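Local coordinates for protein nadb-ler3 (Gallus gallus, PDB 3WXB) that reduces carbonyl compounds with NAD(P)H as cofactor, as a Rossmann-fold member of the short-chain dehydrogenase/reductase family, at residues P53-A58 with N80-P85; N176-A181 with C200-L205; S165-S170 with L261-S266. One frame throughout, in Å; residues are numbered along the deposited sequence.

Contact 1: P53-A58 with N80-P85; sequences PEWVFA and NLVIVP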
ATOM      1  N   PRO A  53      -0.552  27.096 -18.708  1.00 39.56           N
ATOM      2  CA  PRO A  53      -1.691  26.303 -19.113  1.00 35.67           C
ATOM      3  C   PRO A  53      -2.845  27.191 -19.417  1.00 36.51           C
ATOM      4  O   PRO A  53      -2.926  28.217 -18.831  1.00 36.40           O
ATOM      5  CB  PRO A  53      -1.982  25.469 -17.865  1.00 35.86           C
ATOM      6  CG  PRO A  53      -0.781  25.436 -17.152  1.00 32.57           C
ATOM      7  CD  PRO A  53      -0.076  26.697 -17.388  1.00 36.76           C
ATOM      8  N   GLU A  54      -3.716  26.777 -20.318  1.00 34.29           N
ATOM      9  CA  GLU A  54      -4.980  27.434 -20.510  1.00 40.77           C
ATOM     10  C   GLU A  54      -5.913  27.285 -19.321  1.00 41.68           C
ATOM     11  O   GLU A  54      -6.669  28.162 -19.043  1.00 37.16           O
ATOM     12  CB  GLU A  54      -5.692  26.932 -21.751  1.00 41.29           C
ATOM     13  CG  GLU A  54      -6.161  28.069 -22.595  1.00 57.06           C
ATOM     14  CD  GLU A  54      -6.811  27.674 -23.873  1.00 61.28           C
ATOM     15  OE1 GLU A  54      -6.184  26.990 -24.685  1.00 64.03           O
ATOM     16  OE2 GLU A  54      -7.959  28.074 -24.054  1.00 64.99           O
ATOM     17  N   TRP A  55      -5.858  26.157 -18.635  1.00 35.60           N
ATOM     18  CA  TRP A  55      -6.631  25.938 -17.430  1.00 34.62           C
ATOM     19  C   TRP A  55      -5.764  25.282 -16.390  1.00 36.06           C
ATOM     20  O   TRP A  55      -5.195  24.260 -16.657  1.00 31.12           O
ATOM     21  CB  TRP A  55      -7.787  24.988 -17.670  1.00 35.03           C
ATOM     22  CG  TRP A  55      -8.841  25.325 -18.665  1.00 42.52           C
ATOM     23  CD1 TRP A  55      -9.950  26.050 -18.451  1.00 45.38           C
ATOM     24  CD2 TRP A  55      -8.926  24.860 -20.010  1.00 42.09           C
ATOM     25  NE1 TRP A  55     -10.709  26.094 -19.578  1.00 46.59           N
ATOM     26  CE2 TRP A  55     -10.096  25.375 -20.554  1.00 44.18           C
ATOM     27  CE3 TRP A  55      -8.104  24.083 -20.813  1.00 39.00           C
ATOM     28  CZ2 TRP A  55     -10.480  25.131 -21.868  1.00 49.55           C
ATOM     29  CZ3 TRP A  55      -8.477  23.850 -22.110  1.00 43.69           C
ATOM     30  CH2 TRP A  55      -9.656  24.366 -22.629  1.00 46.73           C
ATOM     31  N   VAL A  56      -5.691  25.871 -15.210  1.00 31.67           N
ATOM     32  CA  VAL A  56      -5.169  25.208 -14.052  1.00 32.98           C
ATOM     33  C   VAL A  56      -6.368  25.032 -13.133  1.00 36.57           C
ATOM     34  O   VAL A  56      -6.957  26.021 -12.661  1.00 33.23           O
ATOM     35  CB  VAL A  56      -4.116  26.039 -13.339  1.00 29.92           C
ATOM     36  CG1 VAL A  56      -3.667  25.295 -12.071  1.00 29.15           C
ATOM     37  CG2 VAL A  56      -2.924  26.317 -14.279  1.00 33.19           C
ATOM     38  N   PHE A  57      -6.777  23.783 -12.945  1.00 32.57           N
ATOM     39  CA  PHE A  57      -7.785  23.453 -11.961  1.00 31.60           C
ATOM     40  C   PHE A  57      -7.113  23.241 -10.617  1.00 33.55           C
ATOM     41  O   PHE A  57      -6.210  22.382 -10.449  1.00 30.22           O
ATOM     42  CB  PHE A  57      -8.557  22.242 -12.395  1.00 26.58           C
ATOM     43  CG  PHE A  57      -9.278  22.441 -13.694  1.00 30.99           C
ATOM     44  CD1 PHE A  57     -10.550  23.037 -13.720  1.00 31.85           C
ATOM     45  CD2 PHE A  57      -8.661  22.090 -14.915  1.00 31.62           C
ATOM     46  CE1 PHE A  57     -11.221  23.245 -14.974  1.00 33.24           C
ATOM     47  CE2 PHE A  57      -9.330  22.293 -16.151  1.00 36.58           C
ATOM     48  CZ  PHE A  57     -10.587  22.876 -16.178  1.00 35.14           C
ATOM     49  N   ALA A  58      -7.528  24.025  -9.634  1.00 30.31           N
ATOM     50  CA  ALA A  58      -6.946  23.840  -8.314  1.00 29.19           C
ATOM     51  C   ALA A  58      -8.077  23.323  -7.403  1.00 34.95           C
ATOM     52  O   ALA A  58      -9.106  24.024  -7.225  1.00 34.10           O
ATOM     53  CB  ALA A  58      -6.406  25.150  -7.829  1.00 27.68           C
ATOM     54  N   ASN A  80      -6.701  32.000 -15.910  1.00 43.45           N
ATOM     55  CA  ASN A  80      -6.532  30.561 -16.227  1.00 43.86           C
ATOM     56  C   ASN A  80      -6.689  29.625 -14.983  1.00 41.22           C
ATOM     57  O   ASN A  80      -6.862  28.409 -15.126  1.00 42.25           O
ATOM     58  CB  ASN A  80      -5.230  30.311 -16.990  1.00 36.41           C
ATOM     59  CG  ASN A  80      -4.026  30.930 -16.331  1.00 37.14           C
ATOM     60  OD1 ASN A  80      -2.877  30.554 -16.653  1.00 42.16           O
ATOM     61  ND2 ASN A  80      -4.245  31.883 -15.411  1.00 36.05           N
ATOM     62  N   LEU A  81      -6.687  30.211 -13.792  1.00 35.59           N
ATOM     63  CA  LEU A  81      -6.923  29.477 -12.533  1.00 39.38           C
ATOM     64  C   LEU A  81      -8.392  29.257 -12.197  1.00 39.79           C
ATOM     65  O   LEU A  81      -9.122  30.235 -11.943  1.00 40.68           O
ATOM     66  CB  LEU A  81      -6.255  30.209 -11.357  1.00 38.75           C
ATOM     67  CG  LEU A  81      -6.354  29.561  -9.946  1.00 42.03           C
ATOM     68  CD1 LEU A  81      -5.927  28.059  -9.991  1.00 43.40           C
ATOM     69  CD2 LEU A  81      -5.467  30.306  -8.977  1.00 37.81           C
ATOM     70  N   VAL A  82      -8.825  27.987 -12.182  1.00 37.27           N
ATOM     71  CA  VAL A  82     -10.174  27.575 -11.843  1.00 32.65           C
ATOM     72  C   VAL A  82     -10.157  26.827 -10.492  1.00 37.85           C
ATOM     73  O   VAL A  82      -9.545  25.754 -10.400  1.00 30.51           O
ATOM     74  CB  VAL A  82     -10.762  26.644 -12.899  1.00 30.39           C
ATOM     75  CG1 VAL A  82     -12.184  26.219 -12.545  1.00 31.81           C
ATOM     76  CG2 VAL A  82     -10.734  27.292 -14.316  1.00 34.08           C
ATOM     77  N   ILE A  83     -10.860  27.365  -9.476  1.00 33.15           N
ATOM     78  CA  ILE A  83     -10.959  26.727  -8.153  1.00 36.23           C
ATOM     79  C   ILE A  83     -12.133  25.754  -8.110  1.00 36.57           C
ATOM     80  O   ILE A  83     -13.280  26.134  -8.403  1.00 39.40           O
ATOM     81  CB  ILE A  83     -10.996  27.761  -7.010  1.00 36.06           C
ATOM     82  CG1 ILE A  83      -9.667  28.491  -6.947  1.00 35.28           C
ATOM     83  CG2 ILE A  83     -11.237  27.057  -5.645  1.00 38.37           C
ATOM     84  CD1 ILE A  83      -9.619  29.740  -5.995  1.00 39.71           C
ATOM     85  N   VAL A  84     -11.832  24.481  -7.799  1.00 32.56           N
ATOM     86  CA  VAL A  84     -12.800  23.382  -7.778  1.00 32.78           C
ATOM     87  C   VAL A  84     -13.005  22.797  -6.334  1.00 35.75           C
ATOM     88  O   VAL A  84     -12.025  22.301  -5.693  1.00 32.82           O
ATOM     89  CB  VAL A  84     -12.402  22.239  -8.794  1.00 37.44           C
ATOM     90  CG1 VAL A  84     -13.521  21.178  -8.909  1.00 31.74           C
ATOM     91  CG2 VAL A  84     -12.083  22.814 -10.211  1.00 34.48           C
ATOM     92  N   PRO A  85     -14.261  22.902  -5.780  1.00 35.94           N
ATOM     93  CA  PRO A  85     -14.489  22.234  -4.473  1.00 35.51           C
ATOM     94  C   PRO A  85     -14.401  20.731  -4.586  1.00 30.60           C
ATOM     95  O   PRO A  85     -14.973  20.129  -5.507  1.00 31.35           O
ATOM     96  CB  PRO A  85     -15.950  22.663  -4.039  1.00 36.03           C
ATOM     97  CG  PRO A  85     -16.617  23.173  -5.336  1.00 40.02           C
ATOM     98  CD  PRO A  85     -15.476  23.574  -6.315  1.00 37.52           C
TER
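F57 and V82 lie side by side and point the same way: CD1 of the F57 ring is 3.7 Å from V82 CB, while V84 CG2 reaches the edge of that ring, 3.8 Å from CD1. On the other face of the sheet L81, with CG anti to the backbone N (chi1 -178°), turns CD1 back across the neighbouring strand, 3.7 Å from A58 CB and 4.1 Å from V56 CG1. The backbone fixes this pairing. V56 N bonds to N80 O and V56 O receives V82 N; two residues on, A58 N bonds to V82 O and A58 O receives V84 N. All four bonds measure 2.8 Å from N to O and are straight, with V84 N to A58 O at 175°, and the strand axes differ by 28°. Farther out, V101 and L105 of helix 91-105 cover F57, whereas V43 of helix 37-47 and L71 of helix 69-77 pack on A58. F57 bonds through its backbone to V29 and V31, on the strand at its other side. This is the parallel strand pairing of a beta-alpha-beta crossover, with helix 69-77 as connection and strand 81-85 outermost within this chain, characteristic of the Rossmann fold.

Contact 2: N176-A181 with C200-L205; sequences NISSTA and CSKAAL. With NDP (NADPH dihydro-nicotinamide-adenine-dinucleotide phosphate), chain C; EDO (1,2-ethanediol), chain D.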
ATOM      1  N   ASN A 176       1.278  10.854  -9.188  1.00 24.39           N
ATOM      2  CA  ASN A 176       0.963  10.569  -7.800  1.00 24.05           C
ATOM      3  C   ASN A 176       2.028  11.018  -6.828  1.00 20.69           C
ATOM      4  O   ASN A 176       3.114  10.521  -6.879  1.00 22.47           O
ATOM      5  CB  ASN A 176       0.635   9.107  -7.639  1.00 24.79           C
ATOM      6  CG  ASN A 176      -0.585   8.734  -8.360  1.00 26.61           C
ATOM      7  OD1 ASN A 176      -1.491   9.484  -8.410  1.00 28.17           O
ATOM      8  ND2 ASN A 176      -0.587   7.599  -8.965  1.00 23.30           N
ATOM      9  N   ILE A 177       1.711  11.968  -5.947  1.00 21.61           N
ATOM     10  CA  ILE A 177       2.732  12.460  -5.026  1.00 19.41           C
ATOM     11  C   ILE A 177       2.848  11.457  -3.850  1.00 26.37           C
ATOM     12  O   ILE A 177       1.958  11.420  -2.961  1.00 25.27           O
ATOM     13  CB  ILE A 177       2.431  13.864  -4.499  1.00 19.69           C
ATOM     14  CG1 ILE A 177       2.141  14.827  -5.660  1.00 22.94           C
ATOM     15  CG2 ILE A 177       3.608  14.353  -3.578  1.00 21.81           C
ATOM     16  CD1 ILE A 177       3.388  14.988  -6.663  1.00 20.79           C
ATOM     17  N   SER A 178       3.958  10.727  -3.800  1.00 22.77           N
ATOM     18  CA  SER A 178       4.119   9.628  -2.879  1.00 21.93           C
ATOM     19  C   SER A 178       5.194  10.042  -1.893  1.00 23.50           C
ATOM     20  O   SER A 178       5.413  11.236  -1.709  1.00 27.32           O
ATOM     21  CB  SER A 178       4.501   8.377  -3.668  1.00 21.45           C
ATOM     22  OG  SER A 178       4.492   7.196  -2.875  1.00 24.19           O
ATOM     23  N   SER A 179       5.920   9.098  -1.315  1.00 23.79           N
ATOM     24  CA  SER A 179       6.923   9.415  -0.303  1.00 21.64           C
ATOM     25  C   SER A 179       7.875   8.244  -0.177  1.00 21.40           C
ATOM     26  O   SER A 179       7.451   7.088  -0.254  1.00 21.22           O
ATOM     27  CB  SER A 179       6.276   9.606   1.089  1.00 20.98           C
ATOM     28  OG  SER A 179       7.302   9.974   1.985  1.00 25.64           O
ATOM     29  N   THR A 180       9.142   8.516   0.066  1.00 21.06           N
ATOM     30  CA  THR A 180      10.107   7.459   0.400  1.00 22.27           C
ATOM     31  C   THR A 180       9.850   6.950   1.821  1.00 23.12           C
ATOM     32  O   THR A 180      10.386   5.903   2.205  1.00 22.40           O
ATOM     33  CB  THR A 180      11.606   7.925   0.294  1.00 24.60           C
ATOM     34  OG1 THR A 180      11.775   9.166   0.977  1.00 20.83           O
ATOM     35  CG2 THR A 180      12.034   8.111  -1.154  1.00 24.47           C
ATOM     36  N   ALA A 181       8.994   7.634   2.590  1.00 25.72           N
ATOM     37  CA  ALA A 181       8.472   7.004   3.837  1.00 19.94           C
ATOM     38  C   ALA A 181       7.687   5.752   3.459  1.00 22.95           C
ATOM     39  O   ALA A 181       7.638   4.836   4.260  1.00 24.66           O
ATOM     40  CB  ALA A 181       7.574   7.965   4.626  1.00 20.71           C
ATOM     41  N   CYS A 200       2.121   2.577   4.973  1.00 21.25           N
ATOM     42  CA  CYS A 200       1.382   1.516   4.240  1.00 18.08           C
ATOM     43  C   CYS A 200       0.595   2.147   3.090  1.00 19.12           C
ATOM     44  O   CYS A 200       0.568   1.551   1.935  1.00 24.34           O
ATOM     45  CB  CYS A 200       0.402   0.749   5.192  1.00 20.82           C
ATOM     46  SG  CYS A 200       1.289  -0.279   6.352  1.00 23.69           S
ATOM     47  N   SER A 201      -0.046   3.300   3.318  1.00 19.59           N
ATOM     48  CA  SER A 201      -0.794   3.955   2.230  1.00 18.85           C
ATOM     49  C   SER A 201       0.131   4.419   1.070  1.00 21.33           C
ATOM     50  O   SER A 201      -0.283   4.396  -0.060  1.00 18.66           O
ATOM     51  CB  SER A 201      -1.597   5.172   2.696  1.00 22.24           C
ATOM     52  OG  SER A 201      -0.814   6.322   2.995  1.00 23.06           O
ATOM     53  N   LYS A 202       1.341   4.868   1.394  1.00 21.25           N
ATOM     54  CA  LYS A 202       2.268   5.324   0.301  1.00 21.56           C
ATOM     55  C   LYS A 202       2.877   4.180  -0.485  1.00 22.32           C
ATOM     56  O   LYS A 202       3.048   4.297  -1.694  1.00 23.81           O
ATOM     57  CB  LYS A 202       3.309   6.284   0.845  1.00 17.59           C
ATOM     58  CG  LYS A 202       2.688   7.596   1.409  1.00 18.85           C
ATOM     59  CD  LYS A 202       1.982   8.400   0.267  1.00 18.41           C
ATOM     60  CE  LYS A 202       1.744   9.935   0.685  1.00 22.51           C
ATOM     61  NZ  LYS A 202       1.025  10.741  -0.429  1.00 21.57           N
ATOM     62  N   ALA A 203       3.189   3.061   0.181  1.00 19.57           N
ATOM     63  CA  ALA A 203       3.587   1.862  -0.555  1.00 20.14           C
ATOM     64  C   ALA A 203       2.453   1.373  -1.468  1.00 23.33           C
ATOM     65  O   ALA A 203       2.696   1.006  -2.616  1.00 20.21           O
ATOM     66  CB  ALA A 203       4.081   0.696   0.438  1.00 17.74           C
ATOM     67  N   ALA A 204       1.199   1.428  -0.989  1.00 20.14           N
ATOM     68  CA  ALA A 204       0.073   1.042  -1.807  1.00 22.41           C
ATOM     69  C   ALA A 204      -0.152   1.996  -3.003  1.00 17.84           C
ATOM     70  O   ALA A 204      -0.622   1.538  -4.051  1.00 20.58           O
ATOM     71  CB  ALA A 204      -1.256   0.963  -0.930  1.00 19.95           C
ATOM     72  N   LEU A 205       0.134   3.280  -2.801  1.00 17.78           N
ATOM     73  CA  LEU A 205       0.043   4.283  -3.851  1.00 17.84           C
ATOM     74  C   LEU A 205       1.152   3.977  -4.906  1.00 18.26           C
ATOM     75  O   LEU A 205       0.937   4.190  -6.092  1.00 20.43           O
ATOM     76  CB  LEU A 205       0.352   5.681  -3.262  1.00 18.24           C
ATOM     77  CG  LEU A 205       0.257   6.893  -4.230  1.00 18.30           C
ATOM     78  CD1 LEU A 205      -1.155   7.077  -4.872  1.00 19.75           C
ATOM     79  CD2 LEU A 205       0.659   8.209  -3.542  1.00 18.13           C
TER
HETATM   80  PA  NDP C 300      -0.155  19.541   3.838  1.00 27.66           P
HETATM   81  O1A NDP C 300      -0.619  18.842   5.073  1.00 30.20           O
HETATM   82  O2A NDP C 300       0.559  20.741   4.013  1.00 26.58           O
HETATM   83  O5B NDP C 300      -1.287  19.829   2.905  1.00 24.98           O
HETATM   84  C5B NDP C 300      -2.314  18.812   2.735  1.00 24.03           C
HETATM   85  C4B NDP C 300      -3.183  19.242   1.605  1.00 24.56           C
HETATM   86  O4B NDP C 300      -4.107  18.102   1.163  1.00 24.59           O
HETATM   87  C3B NDP C 300      -4.148  20.390   1.986  1.00 27.33           C
HETATM   88  O3B NDP C 300      -4.470  21.073   0.703  1.00 26.09           O
HETATM   89  C2B NDP C 300      -5.393  19.614   2.451  1.00 26.20           C
HETATM   90  O2B NDP C 300      -6.612  20.387   2.426  1.00 27.95           O
HETATM   91  C1B NDP C 300      -5.468  18.495   1.375  1.00 27.38           C
HETATM   92  N9A NDP C 300      -6.321  17.305   1.911  1.00 29.91           N
HETATM   93  C8A NDP C 300      -6.108  16.467   2.956  1.00 23.21           C
HETATM   94  N7A NDP C 300      -7.151  15.619   3.037  1.00 27.18           N
HETATM   95  C5A NDP C 300      -8.064  15.999   2.158  1.00 27.67           C
HETATM   96  C6A NDP C 300      -9.274  15.506   1.842  1.00 29.24           C
HETATM   97  N6A NDP C 300      -9.755  14.462   2.541  1.00 28.36           N
HETATM   98  N1A NDP C 300      -9.980  16.044   0.834  1.00 29.26           N
HETATM   99  C2A NDP C 300      -9.457  17.072   0.091  1.00 21.55           C
HETATM  100  N3A NDP C 300      -8.216  17.585   0.445  1.00 24.11           N
HETATM  101  C4A NDP C 300      -7.537  17.012   1.433  1.00 28.43           C
HETATM  102  O3  NDP C 300       0.715  18.374   3.077  1.00 29.92           O
HETATM  103  PN  NDP C 300       1.924  18.670   2.047  1.00 25.39           P
HETATM  104  O1N NDP C 300       3.169  18.605   2.802  1.00 25.65           O
HETATM  105  O2N NDP C 300       1.611  19.815   1.172  1.00 27.21           O
HETATM  106  O5D NDP C 300       1.794  17.263   1.230  1.00 28.72           O
HETATM  107  C5D NDP C 300       1.201  17.121  -0.076  1.00 23.30           C
HETATM  108  C4D NDP C 300       1.551  15.720  -0.602  1.00 25.72           C
HETATM  109  O4D NDP C 300       2.960  15.548  -0.563  1.00 26.33           O
HETATM  110  C3D NDP C 300       0.975  14.662   0.383  1.00 23.40           C
HETATM  111  O3D NDP C 300       0.470  13.621  -0.447  1.00 28.71           O
HETATM  112  C2D NDP C 300       2.126  14.196   1.176  1.00 25.50           C
HETATM  113  O2D NDP C 300       1.953  12.856   1.633  1.00 23.47           O
HETATM  114  C1D NDP C 300       3.257  14.311   0.183  1.00 23.73           C
HETATM  115  N1N NDP C 300       4.573  14.392   0.867  1.00 27.77           N
HETATM  116  C2N NDP C 300       4.930  15.455   1.710  1.00 20.51           C
HETATM  117  C3N NDP C 300       6.186  15.479   2.324  1.00 23.12           C
HETATM  118  C7N NDP C 300       6.613  16.550   3.131  1.00 28.98           C
HETATM  119  O7N NDP C 300       7.721  16.493   3.670  1.00 28.86           O
HETATM  120  N7N NDP C 300       5.819  17.665   3.175  1.00 27.18           N
HETATM  121  C4N NDP C 300       7.080  14.404   2.141  1.00 23.97           C
HETATM  122  C5N NDP C 300       6.757  13.317   1.318  1.00 23.35           C
HETATM  123  C6N NDP C 300       5.499  13.277   0.694  1.00 22.77           C
HETATM  124  P2B NDP C 300      -7.118  21.184   3.783  1.00 31.05           P
HETATM  125  O1X NDP C 300      -8.543  21.210   3.424  1.00 29.65           O
HETATM  126  O2X NDP C 300      -6.312  22.413   3.725  1.00 33.32           O
HETATM  127  O3X NDP C 300      -6.797  20.256   4.901  1.00 29.09           O
HETATM  128  C1  EDO D 301       6.511  13.100   5.536  1.00 42.05           C
HETATM  129  O1  EDO D 301       6.689  12.783   6.951  1.00 48.77           O
HETATM  130  C2  EDO D 301       7.521  12.273   4.730  1.00 32.56           C
HETATM  131  O2  EDO D 301       6.625  11.608   3.795  1.00 27.99           O
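The flat carboxamide of N176 has L205 CD1 over one face, 3.9 Å from its CG, while its two polar ends are held by other residues: OD1 by N115 ND2, and ND2 by T209 OG1. Beyond the rim of the dihydronicotinamide ring of NADPH, close to its plane, S178 O is 3.2 Å from C6N; S179 OG approaches C5N obliquely at 3.5 Å. S179 OG also accepts from A181 N in an ST turn and shares a hydrogen bond with an ethanediol, probably from the crystallisation liquor, which Y198 OH also binds. K202 bends at chi2 (-64°) and then runs extended, CD passing 4.0 Å from S178 CA, which delivers NZ to two acceptors: I177 O at 2.8 Å, approached in the carbonyl plane, and ribose O3D of NADPH at 2.9 Å. A methionine in its place would probably leave both I177 O and that ribose hydroxyl without this lysine donor and the ribose less firmly fixed. L205 CD2 packs on the same carbonyl, 3.5 Å from I177 O. Y198 and K202, four residues apart, match the Tyr-X-X-X-Lys motif of the family. The contact thus sets the end of strand 173-177 against helix 196-216; L226 of strand 222-227 bonds to the backbones of N176 and S178, helix 130-160 backs L205 through P144, and A203 and A204 pack on the second subunit.

Contact 3: S165-S170 with L261-S266; sequences SGLSCS and LSEKDS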
ATOM      1  N   SER A 165       2.699   6.533 -30.405  1.00 56.29           N
ATOM      2  CA  SER A 165       3.342   5.655 -29.447  1.00 54.49           C
ATOM      3  C   SER A 165       3.912   6.291 -28.194  1.00 51.55           C
ATOM      4  O   SER A 165       4.009   5.633 -27.196  1.00 47.35           O
ATOM      5  CB  SER A 165       4.465   4.863 -30.129  1.00 56.47           C
ATOM      6  OG  SER A 165       4.410   3.541 -29.711  1.00 61.09           O
ATOM      7  N   GLY A 166       4.331   7.542 -28.278  1.00 45.75           N
ATOM      8  CA  GLY A 166       4.997   8.203 -27.175  1.00 46.62           C
ATOM      9  C   GLY A 166       4.171   8.492 -25.929  1.00 40.59           C
ATOM     10  O   GLY A 166       2.965   8.447 -25.994  1.00 46.53           O
ATOM     11  N   LEU A 167       4.825   8.787 -24.813  1.00 37.09           N
ATOM     12  CA  LEU A 167       4.123   9.083 -23.583  1.00 38.61           C
ATOM     13  C   LEU A 167       4.912  10.248 -23.040  1.00 32.47           C
ATOM     14  O   LEU A 167       6.132  10.309 -23.253  1.00 34.77           O
ATOM     15  CB  LEU A 167       4.229   7.858 -22.647  1.00 31.77           C
ATOM     16  CG  LEU A 167       3.122   6.818 -22.469  1.00 35.68           C
ATOM     17  CD1 LEU A 167       2.093   6.694 -23.561  1.00 30.76           C
ATOM     18  CD2 LEU A 167       3.594   5.450 -22.006  1.00 35.48           C
ATOM     19  N   SER A 168       4.245  11.214 -22.415  1.00 30.72           N
ATOM     20  CA  SER A 168       4.976  12.297 -21.693  1.00 26.90           C
ATOM     21  C   SER A 168       4.049  13.077 -20.729  1.00 26.18           C
ATOM     22  O   SER A 168       2.858  12.940 -20.777  1.00 28.34           O
ATOM     23  CB  SER A 168       5.571  13.299 -22.696  1.00 26.87           C
ATOM     24  OG  SER A 168       4.550  14.145 -23.167  1.00 28.34           O
ATOM     25  N   CYS A 169       4.605  13.938 -19.909  1.00 27.76           N
ATOM     26  CA  CYS A 169       3.765  14.701 -19.027  1.00 29.35           C
ATOM     27  C   CYS A 169       3.138  15.900 -19.738  1.00 33.69           C
ATOM     28  O   CYS A 169       2.325  16.603 -19.147  1.00 31.61           O
ATOM     29  CB  CYS A 169       4.562  15.110 -17.800  1.00 31.29           C
ATOM     30  SG  CYS A 169       5.024  13.647 -16.899  1.00 28.36           S
ATOM     31  N   SER A 170       3.503  16.133 -21.006  1.00 30.99           N
ATOM     32  CA  SER A 170       2.891  17.222 -21.784  1.00 31.53           C
ATOM     33  C   SER A 170       1.684  16.648 -22.535  1.00 31.76           C
ATOM     34  O   SER A 170       0.768  17.382 -22.894  1.00 39.95           O
ATOM     35  CB  SER A 170       3.886  17.857 -22.778  1.00 31.66           C
ATOM     36  OG  SER A 170       4.868  18.656 -22.118  1.00 34.46           O
ATOM     37  N   LEU A 261      10.577  13.487 -18.596  1.00 27.52           N
ATOM     38  CA  LEU A 261      10.200  12.078 -18.638  1.00 30.41           C
ATOM     39  C   LEU A 261       9.644  11.638 -19.997  1.00 35.81           C
ATOM     40  O   LEU A 261       8.880  12.392 -20.644  1.00 33.79           O
ATOM     41  CB  LEU A 261       9.111  11.771 -17.559  1.00 25.19           C
ATOM     42  CG  LEU A 261       9.536  12.119 -16.114  1.00 25.16           C
ATOM     43  CD1 LEU A 261       8.425  11.789 -15.080  1.00 26.08           C
ATOM     44  CD2 LEU A 261      10.845  11.412 -15.724  1.00 26.08           C
ATOM     45  N   SER A 262       9.940  10.389 -20.391  1.00 32.46           N
ATOM     46  CA  SER A 262       9.346   9.843 -21.581  1.00 35.23           C
ATOM     47  C   SER A 262       8.796   8.488 -21.270  1.00 35.47           C
ATOM     48  O   SER A 262       8.750   8.050 -20.092  1.00 29.50           O
ATOM     49  CB  SER A 262      10.349   9.756 -22.732  1.00 37.07           C
ATOM     50  OG  SER A 262      11.333   8.841 -22.351  1.00 49.16           O
ATOM     51  N   GLU A 263       8.330   7.821 -22.306  1.00 34.35           N
ATOM     52  CA  GLU A 263       7.557   6.635 -22.036  1.00 36.22           C
ATOM     53  C   GLU A 263       8.356   5.551 -21.340  1.00 34.69           C
ATOM     54  O   GLU A 263       7.753   4.727 -20.656  1.00 30.90           O
ATOM     55  CB  GLU A 263       6.808   6.106 -23.265  1.00 41.74           C
ATOM     56  CG  GLU A 263       7.441   4.933 -23.971  1.00 51.25           C
ATOM     57  CD  GLU A 263       8.029   5.372 -25.276  1.00 60.97           C
ATOM     58  OE1 GLU A 263       7.972   4.564 -26.250  1.00 65.40           O
ATOM     59  OE2 GLU A 263       8.513   6.538 -25.335  1.00 63.90           O
ATOM     60  N   LYS A 264       9.690   5.548 -21.484  1.00 28.73           N
ATOM     61  CA  LYS A 264      10.463   4.541 -20.746  1.00 36.80           C
ATOM     62  C   LYS A 264      10.321   4.723 -19.234  1.00 33.36           C
ATOM     63  O   LYS A 264      10.563   3.796 -18.477  1.00 32.59           O
ATOM     64  CB  LYS A 264      11.932   4.476 -21.149  1.00 38.05           C
ATOM     65  CG  LYS A 264      12.067   3.743 -22.524  1.00 49.16           C
ATOM     66  CD  LYS A 264      13.520   3.787 -23.121  1.00 54.83           C
ATOM     67  CE  LYS A 264      14.237   2.398 -23.041  1.00 54.82           C
ATOM     68  NZ  LYS A 264      15.333   2.187 -21.958  1.00 55.02           N
ATOM     69  N   ASP A 265       9.911   5.908 -18.807  1.00 28.28           N
ATOM     70  CA  ASP A 265       9.833   6.219 -17.347  1.00 26.64           C
ATOM     71  C   ASP A 265       8.463   5.973 -16.734  1.00 26.23           C
ATOM     72  O   ASP A 265       8.287   6.168 -15.506  1.00 26.15           O
ATOM     73  CB  ASP A 265      10.201   7.669 -17.091  1.00 26.23           C
ATOM     74  CG  ASP A 265      11.568   8.021 -17.619  1.00 31.16           C
ATOM     75  OD1 ASP A 265      12.489   7.283 -17.273  1.00 30.45           O
ATOM     76  OD2 ASP A 265      11.719   9.055 -18.309  1.00 31.11           O
ATOM     77  N   SER A 266       7.497   5.507 -17.520  1.00 22.13           N
ATOM     78  CA  SER A 266       6.127   5.342 -17.007  1.00 24.63           C
ATOM     79  C   SER A 266       6.104   4.230 -15.944  1.00 26.87           C
ATOM     80  O   SER A 266       6.575   3.124 -16.192  1.00 26.31           O
ATOM     81  CB  SER A 266       5.168   4.989 -18.142  1.00 24.70           C
ATOM     82  OG  SER A 266       3.808   5.155 -17.736  1.00 23.40           O
TER
HETATM   83  O   HOH W   1       7.431  14.581 -20.045  1.00 28.20           O
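L167 meets E263 with the two side chains crossing at about a right angle. Starting from the backbone, the modelled approach of L167 CB to E263 CB is doubtful and carries no weight. The next atom, L167 CG, is 3.8 Å from E263 CB. At the tip, L167 CD2 rests 3.5 Å from the same E263 CB and has S266 CB at 4.2 Å, so this methyl reaches both the start of the 3-10 turn 263-265 and the residue that follows it. The remaining packing is light: C169 SG stands 4.3 Å from L261 CD1. The polar link is indirect. One water accepts from C169 N at 2.9 Å and donates to L261 O at 2.7 Å, satisfying a backbone group on each loop, whereas L167 O and E263 N, though close, are poorly angled for a bond.

Each loop is shaped by its own bonds. S168 OG accepts from S170 N in an ST turn; chi1 of 77° sets OG between the backbone N and the carbonyl carbon, where it can face that amide. In 261-266 the turn is tied by S262 N to D265 OD2 at 3.0 Å, on the anti side of the carboxylate and 24° out of its plane, by D265 N to S262 O, and by S266 N to E263 O. F222, at the start of strand 222-227, packs on C169, L261, D265 and S266. The arrangement is plain loop packing in a Rossmann fold: two helix-to-strand connections, leading into strands 173-177 and 269-271, meet beside the beginning of the strand that separates them in the sheet.

From the N terminus, contact 1 comes first: 53-58 and 80-85 close a loop of 21 residues that contains helix 69-77. Contact 3 opens next at 165-170 and closes at 261-266, a span of 90 residues. Contact 2 is nested inside contact 3, its 176-181 and 200-205 enclosing 18 residues; contact 1 lies in series with both, and none cross. Contacts 1 and 2 reach the same sheet on opposite sides of the chain's centre, with their own centres 26 Å apart. Contact 1 joins strand 81-85 to its neighbour, contact 2 joins strand 173-177 to helix 196-216, and contact 3 joins the connections that follow helices 130-160 and 247-260.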